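Local structure of putative fructose-bisphosphate aldolase (Coccidioides immitis, 3PM6) at residues A[114-119]-A[185-190]; A[146-151]-A[247-252]. The protein is a putative class II fructose-bisphosphate aldolase, a zinc-bearing TIM-barrel protein of the fungus Coccidioides immitis. All blocks are in the same frame, centred on the assembly; numbering follows the deposited sequence.

Both contacts lie buried inside the barrel and join strands through their inward-facing side chains. Strand 146-149 relates them: it lies between the two strands of contact 1, 116-119 and 187-188, and supplies one segment of contact 2, which crosses the barrel to strand 245-250. Backbone pairing ties them together, Val119 N lying 2.7 Å from Glu148 O and Ala189 N 2.9 Å from Ala149 O, both probable hydrogen bonds. The chemistry differs: contact 1 is van der Waals packing without a hydrogen bond between its segments, while contact 2, centred closer to the centre of the folded chain (about 4 Å against 9 Å), is a salt bridge with a bound water.

Contact 1: A[114-119]-A[185-190]; sequences FDSIMV and INWLAP
Ser116 and Trp187 meet at the CZ3-CH2 bond of the six-membered ring, where Ser116 OG lies 3.5 Å from Trp187 CZ3 and Ser116 CB 3.7 Å from Trp187 CH2. The hydroxyl comes in obliquely to this ring, and no hydrogen bond links the two segments. The Ser116 hydroxyl has its polar partner elsewhere: OG is hydrogen-bonded to His88 ND1 on strand 85-92. A second, looser touch joins Met118 CE to Ala189 CB at 4.0 Å, an apolar meeting of two methyl groups. Met118 gets there by an extended chain, with CG anti to the backbone N (chi1 180°) and the later torsions near trans, which carries CE to Ala189, just past the end of strand 187-188. Trp187 holds CG beside its backbone N (chi1 -45°), and the indole reaches across to Ser116.

The backbones stay well apart, 8.7 Å between Met118 CA and Trp187 CA, because strand 146-149 runs between them. Glu148 of that strand touches both Met118 and Ala189. Asn186 OD1 accepts a hydrogen bond from Thr147 N, fixing the start of 185-190 against the same middle strand. Met118 also packs on His91 and His227, two of the three zinc ligands, and its side chain lies about 6 Å from the zinc ion. Such packing between inward side chains of next-but-one parallel strands is characteristic of the interior of a TIM barrel, here beside its metal site.

Contact 2: A[146-151]-A[247-252]; sequences ATEAEP and KVNVNR
Glu148 and Lys247 approach each other from facing sides of the TIM-barrel interior, joining strands 146-149 and 245-250 in a buried salt bridge. Lys247 NZ donates to Glu148 OE1 at 2.8 Å, on the syn lone pair, the side facing OE2. Glu148 sets CG opposite its backbone N (chi1 172°) and runs on extended, while the otherwise extended Lys247 turns at its last torsion (chi4 -89°) to present the ammonium group.

The same NZ gives a second bond, 3.0 Å long, to Asn249 OD1, arriving in the carbonyl plane at a C=O...N angle of 118°. The ammonium group is thus gripped by a carboxylate oxygen and an amide oxygen. Glu148 OE2 has its own donors, His227 NE2 and a water. As His227 is a zinc ligand, Glu148 acts in the second shell of the metal site, and the hydrogen bond would help orient the imidazole. The side chain of Asn249 lies about 4 Å from the zinc ion. It also closes the ring of polar groups: the water donates to Glu148 OE2 at 2.9 Å and accepts from Asn249 ND2 at 3.0 Å.

Contact 1: A[114-119]-A[185-190]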
ATOM      1  N   PHE A 114       7.462  12.570   3.564  1.00 23.25           N
ATOM      2  CA  PHE A 114       6.693  13.544   2.750  1.00 20.58           C
ATOM      3  C   PHE A 114       7.588  14.565   2.133  1.00 20.23           C
ATOM      4  O   PHE A 114       8.518  15.028   2.784  1.00 19.05           O
ATOM      5  CB  PHE A 114       5.587  14.245   3.579  1.00 19.17           C
ATOM      6  CG  PHE A 114       4.454  13.340   3.900  1.00 17.50           C
ATOM      7  CD1 PHE A 114       3.468  13.094   2.955  1.00 16.65           C
ATOM      8  CD2 PHE A 114       4.428  12.638   5.094  1.00 16.42           C
ATOM      9  CE1 PHE A 114       2.449  12.218   3.233  1.00 14.84           C
ATOM     10  CE2 PHE A 114       3.394  11.770   5.391  1.00 17.69           C
ATOM     11  CZ  PHE A 114       2.411  11.549   4.451  1.00 17.49           C
ATOM     12  N   ASP A 115       7.303  14.931   0.886  1.00 19.04           N
ATOM     13  CA  ASP A 115       8.000  16.067   0.278  1.00 18.63           C
ATOM     14  C   ASP A 115       7.358  17.400   0.692  1.00 18.26           C
ATOM     15  O   ASP A 115       8.017  18.432   0.697  1.00 18.83           O
ATOM     16  CB  ASP A 115       7.987  15.920  -1.234  1.00 18.67           C
ATOM     17  CG  ASP A 115       8.611  14.612  -1.692  1.00 19.67           C
ATOM     18  OD1 ASP A 115       9.831  14.460  -1.557  1.00 22.67           O
ATOM     19  OD2 ASP A 115       7.885  13.726  -2.171  1.00 18.73           O
ATOM     20  N   SER A 116       6.059  17.370   1.016  1.00 17.20           N
ATOM     21  CA  SER A 116       5.308  18.584   1.356  1.00 15.67           C
ATOM     22  C   SER A 116       4.151  18.253   2.252  1.00 14.68           C
ATOM     23  O   SER A 116       3.687  17.119   2.291  1.00 14.51           O
ATOM     24  CB  SER A 116       4.813  19.329   0.106  1.00 15.96           C
ATOM     25  OG  SER A 116       4.063  18.489  -0.745  1.00 15.41           O
ATOM     26  N   ILE A 117       3.673  19.229   3.003  1.00 14.12           N
ATOM     27  CA  ILE A 117       2.607  18.924   3.955  1.00 12.74           C
ATOM     28  C   ILE A 117       1.688  20.101   3.912  1.00 12.98           C
ATOM     29  O   ILE A 117       2.144  21.230   3.839  1.00 13.03           O
ATOM     30  CB  ILE A 117       3.196  18.763   5.381  1.00 12.88           C
ATOM     31  CG1 ILE A 117       4.097  17.521   5.470  1.00 11.92           C
ATOM     32  CG2 ILE A 117       2.093  18.802   6.487  1.00 11.95           C
ATOM     33  CD1 ILE A 117       4.748  17.323   6.897  1.00 11.66           C
ATOM     34  N   MET A 118       0.389  19.849   3.950  1.00 12.12           N
ATOM     35  CA  MET A 118      -0.520  20.938   4.073  1.00 12.68           C
ATOM     36  C   MET A 118      -0.762  21.249   5.538  1.00 11.36           C
ATOM     37  O   MET A 118      -1.407  20.480   6.225  1.00 11.77           O
ATOM     38  CB  MET A 118      -1.857  20.679   3.336  1.00 12.03           C
ATOM     39  CG  MET A 118      -2.812  21.846   3.480  1.00 11.39           C
ATOM     40  SD  MET A 118      -4.491  21.463   2.920  0.99 12.51           S
ATOM     41  CE  MET A 118      -5.137  23.167   2.927  1.00  7.58           C
ATOM     42  N   VAL A 119      -0.263  22.391   6.002  1.00 12.04           N
ATOM     43  CA  VAL A 119      -0.513  22.840   7.389  1.00 12.42           C
ATOM     44  C   VAL A 119      -1.849  23.559   7.368  1.00 12.85           C
ATOM     45  O   VAL A 119      -1.906  24.760   7.101  1.00 14.82           O
ATOM     46  CB  VAL A 119       0.623  23.784   7.914  1.00 13.50           C
ATOM     47  CG1 VAL A 119       0.380  24.138   9.348  1.00 12.94           C
ATOM     48  CG2 VAL A 119       2.002  23.119   7.720  1.00 10.83           C
ATOM     49  N   ILE A 185       5.286  29.892   4.213  1.00 21.10           N
ATOM     50  CA  ILE A 185       4.652  28.798   3.430  1.00 19.48           C
ATOM     51  C   ILE A 185       5.107  28.863   1.996  1.00 18.62           C
ATOM     52  O   ILE A 185       5.515  29.907   1.557  1.00 18.87           O
ATOM     53  CB  ILE A 185       3.139  28.946   3.366  1.00 19.18           C
ATOM     54  CG1 ILE A 185       2.829  30.278   2.707  1.00 19.27           C
ATOM     55  CG2 ILE A 185       2.548  28.772   4.724  1.00 18.87           C
ATOM     56  CD1 ILE A 185       1.451  30.751   2.903  1.00 24.62           C
ATOM     57  N   ASN A 186       5.025  27.761   1.255  1.00 18.21           N
ATOM     58  CA  ASN A 186       5.368  27.786  -0.163  1.00 18.01           C
ATOM     59  C   ASN A 186       4.139  27.941  -1.037  1.00 18.30           C
ATOM     60  O   ASN A 186       4.193  28.641  -2.047  1.00 19.36           O
ATOM     61  CB  ASN A 186       6.104  26.522  -0.550  1.00 17.94           C
ATOM     62  CG  ASN A 186       7.360  26.312   0.286  1.00 18.84           C
ATOM     63  OD1 ASN A 186       7.393  25.454   1.195  1.00 17.87           O
ATOM     64  ND2 ASN A 186       8.395  27.120   0.010  1.00 14.61           N
ATOM     65  N   TRP A 187       3.039  27.286  -0.650  1.00 17.73           N
ATOM     66  CA  TRP A 187       1.788  27.291  -1.425  1.00 17.13           C
ATOM     67  C   TRP A 187       0.595  27.727  -0.578  1.00 16.68           C
ATOM     68  O   TRP A 187       0.601  27.542   0.621  1.00 15.70           O
ATOM     69  CB  TRP A 187       1.517  25.897  -1.995  1.00 16.58           C
ATOM     70  CG  TRP A 187       2.729  25.237  -2.609  1.00 18.12           C
ATOM     71  CD1 TRP A 187       3.726  25.841  -3.322  1.00 19.06           C
ATOM     72  CD2 TRP A 187       3.032  23.834  -2.615  1.00 17.97           C
ATOM     73  NE1 TRP A 187       4.661  24.903  -3.730  1.00 18.95           N
ATOM     74  CE2 TRP A 187       4.257  23.668  -3.300  1.00 17.00           C
ATOM     75  CE3 TRP A 187       2.399  22.709  -2.088  1.00 18.41           C
ATOM     76  CZ2 TRP A 187       4.833  22.427  -3.496  1.00 17.67           C
ATOM     77  CZ3 TRP A 187       2.986  21.468  -2.271  1.00 18.47           C
ATOM     78  CH2 TRP A 187       4.190  21.339  -2.968  1.00 18.55           C
ATOM     79  N   LEU A 188      -0.413  28.316  -1.217  1.00 17.24           N
ATOM     80  CA  LEU A 188      -1.620  28.807  -0.564  1.00 18.16           C
ATOM     81  C   LEU A 188      -2.840  28.158  -1.201  1.00 17.80           C
ATOM     82  O   LEU A 188      -2.897  28.037  -2.411  1.00 18.29           O
ATOM     83  CB  LEU A 188      -1.748  30.335  -0.727  1.00 19.97           C
ATOM     84  CG  LEU A 188      -1.008  31.286   0.232  1.00 22.02           C
ATOM     85  CD1 LEU A 188      -1.386  32.726  -0.029  1.00 21.00           C
ATOM     86  CD2 LEU A 188      -1.326  30.944   1.692  1.00 24.87           C
ATOM     87  N   ALA A 189      -3.801  27.740  -0.370  1.00 17.58           N
ATOM     88  CA  ALA A 189      -5.065  27.146  -0.798  1.00 16.53           C
ATOM     89  C   ALA A 189      -6.139  28.177  -0.539  1.00 17.15           C
ATOM     90  O   ALA A 189      -6.613  28.305   0.593  1.00 17.49           O
ATOM     91  CB  ALA A 189      -5.353  25.882   0.016  1.00 15.71           C
ATOM     92  N   PRO A 190      -6.503  28.955  -1.574  1.00 17.15           N
ATOM     93  CA  PRO A 190      -7.459  30.009  -1.248  1.00 16.86           C
ATOM     94  C   PRO A 190      -8.897  29.505  -1.171  1.00 16.57           C
ATOM     95  O   PRO A 190      -9.265  28.559  -1.860  1.00 16.14           O
ATOM     96  CB  PRO A 190      -7.281  31.035  -2.390  1.00 17.83           C
ATOM     97  CG  PRO A 190      -6.661  30.221  -3.599  1.00 17.82           C
ATOM     98  CD  PRO A 190      -5.860  29.110  -2.907  1.00 16.87           C
TER

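Contact 2: A[146-151]-A[247-252]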
ATOM      1  N   ALA A 146       8.430  21.125   2.257  1.00 17.29           N
ATOM      2  CA  ALA A 146       7.667  22.250   1.755  1.00 17.09           C
ATOM      3  C   ALA A 146       6.240  22.264   2.361  1.00 16.90           C
ATOM      4  O   ALA A 146       5.765  21.244   2.869  1.00 17.15           O
ATOM      5  CB  ALA A 146       7.595  22.169   0.246  1.00 17.67           C
ATOM      6  N   THR A 147       5.561  23.405   2.328  1.00 15.65           N
ATOM      7  CA  THR A 147       4.292  23.540   3.066  1.00 15.82           C
ATOM      8  C   THR A 147       3.238  24.322   2.315  1.00 15.51           C
ATOM      9  O   THR A 147       3.549  25.181   1.505  1.00 15.51           O
ATOM     10  CB  THR A 147       4.445  24.205   4.457  1.00 15.74           C
ATOM     11  OG1 THR A 147       4.960  25.510   4.301  1.00 17.17           O
ATOM     12  CG2 THR A 147       5.348  23.429   5.375  1.00 15.98           C
ATOM     13  N   GLU A 148       1.994  24.004   2.606  1.00 15.38           N
ATOM     14  CA  GLU A 148       0.834  24.662   2.004  1.00 15.65           C
ATOM     15  C   GLU A 148       0.006  25.062   3.189  1.00 16.05           C
ATOM     16  O   GLU A 148      -0.051  24.318   4.156  1.00 16.70           O
ATOM     17  CB  GLU A 148       0.069  23.661   1.139  1.00 14.52           C
ATOM     18  CG  GLU A 148      -1.274  24.128   0.587  1.00 15.25           C
ATOM     19  CD  GLU A 148      -1.957  23.046  -0.249  1.00 15.12           C
ATOM     20  OE1 GLU A 148      -1.260  22.329  -1.015  1.00 14.67           O
ATOM     21  OE2 GLU A 148      -3.194  22.899  -0.132  1.00 13.54           O
ATOM     22  N   ALA A 149      -0.641  26.220   3.108  1.00 15.99           N
ATOM     23  CA  ALA A 149      -1.530  26.690   4.139  1.00 16.03           C
ATOM     24  C   ALA A 149      -2.792  27.254   3.523  1.00 15.68           C
ATOM     25  O   ALA A 149      -2.848  27.497   2.311  1.00 15.77           O
ATOM     26  CB  ALA A 149      -0.833  27.736   4.999  1.00 15.94           C
ATOM     27  N   GLU A 150      -3.815  27.395   4.356  1.00 16.12           N
ATOM     28  CA  GLU A 150      -5.129  27.881   3.908  1.00 16.20           C
ATOM     29  C   GLU A 150      -5.500  29.224   4.538  1.00 16.71           C
ATOM     30  O   GLU A 150      -5.967  29.288   5.694  1.00 16.75           O
ATOM     31  CB  GLU A 150      -6.208  26.859   4.242  1.00 15.68           C
ATOM     32  CG  GLU A 150      -7.594  27.213   3.718  1.00 15.64           C
ATOM     33  CD  GLU A 150      -8.566  26.030   3.868  1.00 16.59           C
ATOM     34  OE1 GLU A 150      -8.202  24.896   3.519  1.00 15.79           O
ATOM     35  OE2 GLU A 150      -9.698  26.243   4.305  1.00 14.92           O
ATOM     36  N   PRO A 151      -5.349  30.310   3.774  1.00 17.73           N
ATOM     37  CA  PRO A 151      -5.638  31.645   4.327  1.00 17.91           C
ATOM     38  C   PRO A 151      -7.125  31.915   4.250  1.00 17.76           C
ATOM     39  O   PRO A 151      -7.555  32.873   3.596  1.00 18.13           O
ATOM     40  CB  PRO A 151      -4.885  32.579   3.382  1.00 17.84           C
ATOM     41  CG  PRO A 151      -4.808  31.844   2.096  1.00 17.44           C
ATOM     42  CD  PRO A 151      -4.964  30.370   2.359  1.00 17.54           C
ATOM     43  N   LYS A 247      -1.585  23.871  -8.745  1.00 16.89           N
ATOM     44  CA  LYS A 247      -1.782  22.553  -8.160  1.00 16.30           C
ATOM     45  C   LYS A 247      -3.279  22.368  -8.022  1.00 16.69           C
ATOM     46  O   LYS A 247      -3.972  23.220  -7.420  1.00 16.38           O
ATOM     47  CB  LYS A 247      -1.095  22.467  -6.792  1.00 15.77           C
ATOM     48  CG  LYS A 247      -1.268  21.120  -6.026  1.00 15.27           C
ATOM     49  CD  LYS A 247      -0.410  21.146  -4.748  1.00 13.14           C
ATOM     50  CE  LYS A 247      -0.655  19.985  -3.803  1.00 14.88           C
ATOM     51  NZ  LYS A 247      -1.748  20.274  -2.824  1.00 14.68           N
ATOM     52  N   VAL A 248      -3.776  21.263  -8.592  1.00 16.88           N
ATOM     53  CA  VAL A 248      -5.193  20.893  -8.508  1.00 16.33           C
ATOM     54  C   VAL A 248      -5.374  19.583  -7.730  1.00 16.39           C
ATOM     55  O   VAL A 248      -4.901  18.507  -8.164  1.00 16.18           O
ATOM     56  CB  VAL A 248      -5.797  20.748  -9.934  1.00 17.23           C
ATOM     57  CG1 VAL A 248      -7.189  20.116  -9.876  1.00 16.72           C
ATOM     58  CG2 VAL A 248      -5.802  22.097 -10.653  1.00 15.45           C
ATOM     59  N   ASN A 249      -6.078  19.682  -6.591  1.00 15.92           N
ATOM     60  CA  ASN A 249      -6.400  18.559  -5.736  1.00 15.70           C
ATOM     61  C   ASN A 249      -7.678  17.867  -6.173  1.00 16.70           C
ATOM     62  O   ASN A 249      -8.712  18.526  -6.402  1.00 17.04           O
ATOM     63  CB  ASN A 249      -6.614  19.011  -4.266  1.00 14.52           C
ATOM     64  CG  ASN A 249      -5.309  19.447  -3.595  1.00 14.21           C
ATOM     65  OD1 ASN A 249      -4.281  19.615  -4.261  1.00  9.55           O
ATOM     66  ND2 ASN A 249      -5.344  19.617  -2.285  1.00 10.43           N
ATOM     67  N   VAL A 250      -7.630  16.542  -6.130  1.00 16.26           N
ATOM     68  CA  VAL A 250      -8.722  15.711  -6.562  1.00 17.70           C
ATOM     69  C   VAL A 250      -8.895  14.597  -5.567  1.00 15.97           C
ATOM     70  O   VAL A 250      -7.925  14.069  -5.053  1.00 15.37           O
ATOM     71  CB  VAL A 250      -8.393  15.078  -7.932  1.00 17.71           C
ATOM     72  CG1 VAL A 250      -9.546  14.242  -8.416  1.00 21.04           C
ATOM     73  CG2 VAL A 250      -8.092  16.172  -8.946  1.00 21.79           C
ATOM     74  N   ASN A 251     -10.135  14.217  -5.315  1.00 15.74           N
ATOM     75  CA  ASN A 251     -10.399  13.067  -4.461  1.00 15.54           C
ATOM     76  C   ASN A 251     -11.487  12.129  -5.040  1.00 16.15           C
ATOM     77  O   ASN A 251     -11.164  11.132  -5.717  1.00 16.42           O
ATOM     78  CB  ASN A 251     -10.732  13.526  -3.019  1.00 14.87           C
ATOM     79  CG  ASN A 251     -10.952  12.353  -2.089  1.00 15.72           C
ATOM     80  OD1 ASN A 251     -10.787  11.213  -2.512  1.00 19.61           O
ATOM     81  ND2 ASN A 251     -11.337  12.610  -0.828  1.00 13.19           N
ATOM     82  N   ARG A 252     -12.749  12.451  -4.744  1.00 15.56           N
ATOM     83  CA  ARG A 252     -13.931  11.698  -5.185  1.00 15.98           C
ATOM     84  C   ARG A 252     -13.947  11.363  -6.689  1.00 16.61           C
ATOM     85  O   ARG A 252     -14.355  10.247  -7.073  1.00 16.17           O
ATOM     86  CB  ARG A 252     -15.215  12.458  -4.833  1.00 15.08           C
TER
HETATM   87  O   HOH W   1      -3.250  20.026  -0.242  1.00 14.52           O